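Local coordinates for putative rhamnosidase (Streptomyces avermitilis, PDB 3W5M), which releases terminal non-reducing alpha-L-rhamnose from citrus flavonoids such as naringin, rutin and hesperidin and from the arabinogalactan-protein gum arabic, at residues R91-D94 with G98-E101; V66-V71 with G939-V944. All blocks are in the same frame, centred on the assembly; numbering follows the deposited sequence. Where two conformers were deposited one is given.

Interaction 1. Residues R91-D94 with G98-E101; sequences RVWD and GASE
Ser100 holds both backbone polar atoms of Val92. Ser100 OG accepts the N-H of Val92 in a nearly straight bond (OG to N 3.0 Å), and Ser100 N donates to Val92 O at 2.8 Å. With OG set between the backbone N and the carbonyl carbon (chi1 62°), the hydroxyl turns to the strand. The same OG donates to Glu101 O, which fixes its rotation. Further along, Asp94 N bonds to Gly98 O at 3.0 Å. Ala99 lays its CB over one face of the Trp93 indole, 3.8 Å from the centroid of the five-membered ring, a CH-pi contact. The strand carrying residues 91-94 belongs to the immunoglobulin-like N-terminal domain, and the chain turns back here to run roughly antiparallel, with Trp93 and Ala99 forming a single beta bridge. Asp94 holds the turn itself: OD1 takes Gly98 N from above the carboxylate plane and also receives the amides of Asp96 and Gly97. Its other oxygen, OD2, makes a salt bridge with Arg38. A water accepts from Arg91 NH1 and donates to Ser100 O. Arg91 NE hydrogen-bonds Gln44 OE1 on strand 40-48.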
loop_
_atom_site.group_PDB
_atom_site.type_symbol
_atom_site.label_atom_id
_atom_site.label_comp_id
_atom_site.label_asym_id
_atom_site.label_seq_id
_atom_site.Cartn_x
_atom_site.Cartn_y
_atom_site.Cartn_z
ATOM N N ARG A 91 -29.927 19.412 12.014
ATOM C CA ARG A 91 -30.558 19.295 13.320
ATOM C C ARG A 91 -31.480 18.111 13.236
ATOM O O ARG A 91 -31.880 17.699 12.145
ATOM C CB ARG A 91 -31.324 20.570 13.731
ATOM C CG ARG A 91 -32.498 20.928 12.843
ATOM C CD ARG A 91 -33.420 21.878 13.589
ATOM N NE ARG A 91 -34.476 22.387 12.728
ATOM C CZ ARG A 91 -35.271 23.400 13.054
ATOM N NH1 ARG A 91 -35.107 24.004 14.227
ATOM N NH2 ARG A 91 -36.221 23.799 12.208
ATOM N N VAL A 92 -31.777 17.525 14.387
ATOM C CA VAL A 92 -32.602 16.335 14.422
ATOM C C VAL A 92 -33.666 16.481 15.496
ATOM O O VAL A 92 -33.551 17.331 16.396
ATOM C CB VAL A 92 -31.753 15.083 14.767
ATOM C CG1 VAL A 92 -30.648 14.854 13.743
ATOM C CG2 VAL A 92 -31.158 15.223 16.159
ATOM N N TRP A 93 -34.663 15.619 15.400
ATOM C CA TRP A 93 -35.721 15.475 16.383
ATOM C C TRP A 93 -35.603 14.094 17.027
ATOM O O TRP A 93 -35.533 13.072 16.323
ATOM C CB TRP A 93 -37.091 15.636 15.710
ATOM C CG TRP A 93 -37.368 17.064 15.273
ATOM C CD1 TRP A 93 -38.164 17.982 15.922
ATOM C CD2 TRP A 93 -36.852 17.741 14.104
ATOM N NE1 TRP A 93 -38.162 19.176 15.236
ATOM C CE2 TRP A 93 -37.369 19.057 14.121
ATOM C CE3 TRP A 93 -36.008 17.363 13.048
ATOM C CZ2 TRP A 93 -37.059 19.999 13.119
ATOM C CZ3 TRP A 93 -35.702 18.294 12.063
ATOM C CH2 TRP A 93 -36.234 19.592 12.097
ATOM N N ASP A 94 -35.562 14.064 18.359
ATOM C CA ASP A 94 -35.569 12.793 19.101
ATOM C C ASP A 94 -36.940 12.117 18.987
ATOM O O ASP A 94 -37.842 12.662 18.368
ATOM C CB ASP A 94 -35.141 12.999 20.562
ATOM C CG ASP A 94 -36.001 14.032 21.297
ATOM O OD1 ASP A 94 -37.221 14.105 21.032
ATOM O OD2 ASP A 94 -35.452 14.772 22.146
ATOM N N GLY A 98 -38.607 16.660 20.250
ATOM C CA GLY A 98 -37.733 17.792 20.569
ATOM C C GLY A 98 -36.550 17.901 19.618
ATOM O O GLY A 98 -35.863 16.913 19.357
ATOM N N ALA A 99 -36.306 19.112 19.130
ATOM C CA ALA A 99 -35.265 19.383 18.156
ATOM C C ALA A 99 -33.948 19.711 18.838
ATOM O O ALA A 99 -33.932 20.271 19.926
ATOM C CB ALA A 99 -35.686 20.542 17.264
ATOM N N SER A 100 -32.839 19.386 18.188
ATOM C CA SER A 100 -31.530 19.704 18.733
ATOM C C SER A 100 -31.160 21.116 18.332
ATOM O O SER A 100 -31.859 21.738 17.551
ATOM C CB SER A 100 -30.481 18.748 18.156
ATOM O OG SER A 100 -30.415 18.901 16.741
ATOM N N GLU A 101 -30.030 21.606 18.832
ATOM C CA GLU A 101 -29.401 22.786 18.221
ATOM C C GLU A 101 -29.075 22.427 16.759
ATOM O O GLU A 101 -29.002 21.235 16.410
ATOM C CB GLU A 101 -28.070 23.141 18.916
ATOM C CG GLU A 101 -28.103 23.233 20.434
ATOM C CD GLU A 101 -28.537 24.594 20.918
ATOM O OE1 GLU A 101 -29.452 25.171 20.291
ATOM O OE2 GLU A 101 -27.968 25.075 21.932
HETATM O O HOH W 1 -33.148 23.924 16.427
#

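Interaction 2. Residues V66-V71 with G939-V944; sequences VSDDSV and GYRQVV
The backbones of Asp68 and Arg941 do not pair; a loop after strand 60-66 faces the residue just before strand 942-945, and the long Arg941 side chain spans the gap. It joins the immunoglobulin-like N-terminal domain to the C-terminal domain, a small surface contact between parts more than 860 residues apart in sequence. Arg941 starts with CG anti to its amide N (chi1 -162°) and bends at chi2, and from there its guanidinium extends to Asp68 in the conformer described here; a second one was modelled, so the contact may be partial. Arg941 NH2 lies 2.7 Å from Asp68 O, but the hydrogen bond is bent and weak. Arg941 NH2 also forms a salt bridge with Asp68 OD2 at 3.3 Å. The carboxylate and guanidinium planes are 66° apart, so the two groups do not meet as a flat, paired bridge. Asp68 CB lies in the guanidinium plane, at its edge. Asp69 OD1 lies 4.4 Å from Arg941 NH1, near the guanidinium plane and beyond a salt bridge. Asn987 braces both sides: its ND2 bonds to Asp68 O and Ser70 OG, and its backbone O accepts a weak hydrogen bond from Arg941 NE. Within the loop, Ser67 closes an ST turn, Ser67 OG accepting the N-H of Asp69 (OG to N 2.9 Å).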
loop_
_atom_site.group_PDB
_atom_site.type_symbol
_atom_site.label_atom_id
_atom_site.label_comp_id
_atom_site.label_asym_id
_atom_site.label_seq_id
_atom_site.Cartn_x
_atom_site.Cartn_y
_atom_site.Cartn_z
ATOM N N VAL A 66 -38.788 12.748 7.867
ATOM C CA VAL A 66 -39.125 11.688 8.831
ATOM C C VAL A 66 -38.321 10.438 8.477
ATOM O O VAL A 66 -38.551 9.813 7.439
ATOM C CB VAL A 66 -40.651 11.393 8.836
ATOM C CG1 VAL A 66 -40.989 10.263 9.800
ATOM C CG2 VAL A 66 -41.432 12.659 9.188
ATOM N N SER A 67 -37.359 10.100 9.335
ATOM C CA SER A 67 -36.365 9.056 9.055
ATOM C C SER A 67 -35.527 8.863 10.308
ATOM O O SER A 67 -35.299 9.824 11.056
ATOM C CB SER A 67 -35.432 9.488 7.907
ATOM O OG SER A 67 -34.377 8.544 7.728
ATOM N N ASP A 68 -35.080 7.635 10.547
ATOM C CA ASP A 68 -34.085 7.397 11.590
ATOM C C ASP A 68 -32.662 7.285 11.028
ATOM O O ASP A 68 -31.760 6.849 11.738
ATOM C CB ASP A 68 -34.431 6.163 12.445
ATOM C CG ASP A 68 -34.425 4.857 11.654
ATOM O OD1 ASP A 68 -33.957 4.818 10.494
ATOM O OD2 ASP A 68 -34.898 3.841 12.205
ATOM N N ASP A 69 -32.467 7.665 9.764
ATOM C CA ASP A 69 -31.133 7.618 9.139
ATOM C C ASP A 69 -30.271 8.774 9.628
ATOM O O ASP A 69 -30.677 9.936 9.563
ATOM C CB ASP A 69 -31.240 7.698 7.618
ATOM C CG ASP A 69 -31.787 6.420 6.990
ATOM O OD1 ASP A 69 -31.676 5.327 7.589
ATOM O OD2 ASP A 69 -32.313 6.520 5.868
ATOM N N SER A 70 -29.079 8.458 10.112
ATOM C CA SER A 70 -28.175 9.503 10.608
ATOM C C SER A 70 -26.737 9.353 10.099
ATOM O O SER A 70 -25.837 10.169 10.417
ATOM C CB SER A 70 -28.229 9.563 12.138
ATOM O OG SER A 70 -27.741 8.378 12.753
ATOM N N VAL A 71 -26.538 8.343 9.260
ATOM C CA VAL A 71 -25.214 8.006 8.745
ATOM C C VAL A 71 -25.291 7.801 7.238
ATOM O O VAL A 71 -26.161 7.048 6.734
ATOM C CB VAL A 71 -24.653 6.777 9.526
ATOM C CG1 VAL A 71 -23.579 6.031 8.758
ATOM C CG2 VAL A 71 -24.147 7.223 10.906
ATOM N N GLY A 939 -23.447 -1.974 10.063
ATOM C CA GLY A 939 -22.992 -0.654 10.484
ATOM C C GLY A 939 -23.179 -0.373 11.959
ATOM O O GLY A 939 -23.075 0.778 12.379
ATOM N N TYR A 940 -23.441 -1.413 12.763
ATOM C CA TYR A 940 -23.612 -1.272 14.216
ATOM C C TYR A 940 -24.857 -0.460 14.614
ATOM O O TYR A 940 -24.902 0.114 15.716
ATOM C CB TYR A 940 -22.362 -0.698 14.901
ATOM C CG TYR A 940 -21.169 -1.597 14.805
ATOM C CD1 TYR A 940 -20.381 -1.632 13.650
ATOM C CD2 TYR A 940 -20.832 -2.437 15.875
ATOM C CE1 TYR A 940 -19.288 -2.493 13.549
ATOM C CE2 TYR A 940 -19.744 -3.290 15.794
ATOM C CZ TYR A 940 -18.978 -3.321 14.639
ATOM O OH TYR A 940 -17.895 -4.187 14.578
ATOM N N ARG A 941 -25.852 -0.411 13.730
ATOM C CA ARG A 941 -27.167 0.129 14.087
ATOM C C ARG A 941 -27.703 -0.596 15.324
ATOM O O ARG A 941 -28.409 -0.008 16.151
ATOM C CB ARG A 941 -28.155 -0.013 12.925
ATOM C CG ARG A 941 -29.371 0.886 13.072
ATOM C CD ARG A 941 -28.931 2.297 13.447
ATOM N NE ARG A 941 -30.057 3.185 13.719
ATOM C CZ ARG A 941 -30.777 3.793 12.781
ATOM N NH1 ARG A 941 -30.505 3.618 11.493
ATOM N NH2 ARG A 941 -31.779 4.577 13.133
ATOM N N GLN A 942 -27.382 -1.882 15.415
ATOM C CA GLN A 942 -27.527 -2.654 16.635
ATOM C C GLN A 942 -26.141 -3.226 16.881
ATOM O O GLN A 942 -25.508 -3.731 15.946
ATOM C CB GLN A 942 -28.512 -3.827 16.474
ATOM C CG GLN A 942 -28.768 -4.534 17.794
ATOM C CD GLN A 942 -29.312 -5.952 17.646
ATOM O OE1 GLN A 942 -28.833 -6.751 16.824
ATOM N NE2 GLN A 942 -30.303 -6.278 18.462
ATOM N N VAL A 943 -25.660 -3.120 18.118
ATOM C CA VAL A 943 -24.389 -3.735 18.506
ATOM C C VAL A 943 -24.662 -4.959 19.401
ATOM O O VAL A 943 -25.445 -4.863 20.362
ATOM C CB VAL A 943 -23.417 -2.710 19.169
ATOM C CG1 VAL A 943 -24.017 -2.079 20.412
ATOM C CG2 VAL A 943 -22.067 -3.336 19.484
ATOM N N VAL A 944 -24.057 -6.102 19.072
ATOM C CA VAL A 944 -24.103 -7.253 19.980
ATOM C C VAL A 944 -22.901 -7.171 20.917
ATOM O O VAL A 944 -21.740 -7.158 20.465
ATOM C CB VAL A 944 -24.094 -8.597 19.234
ATOM C CG1 VAL A 944 -24.113 -9.752 20.226
ATOM C CG2 VAL A 944 -25.255 -8.705 18.257
#

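Interactions 1 and 2 lie on the same side of the chain's centre, with their own centres about 16 Å apart and nearest atoms about 6 Å apart; they do not touch. Both involve the immunoglobulin-like N-terminal domain and its four-stranded antiparallel sheet. Residues 91-94 lie on strand 85-94, and residues 66-71 follow the edge strand 60-66, with strand 40-48 between the two. In sequence 66-71 comes first, then 91-94 and 98-101, and 939-944 far later. Interaction 1 is therefore local and shapes a turn inside one domain. Interaction 2 brings that domain against the C-terminal domain. Both are remote from the annotated sugar and calcium sites.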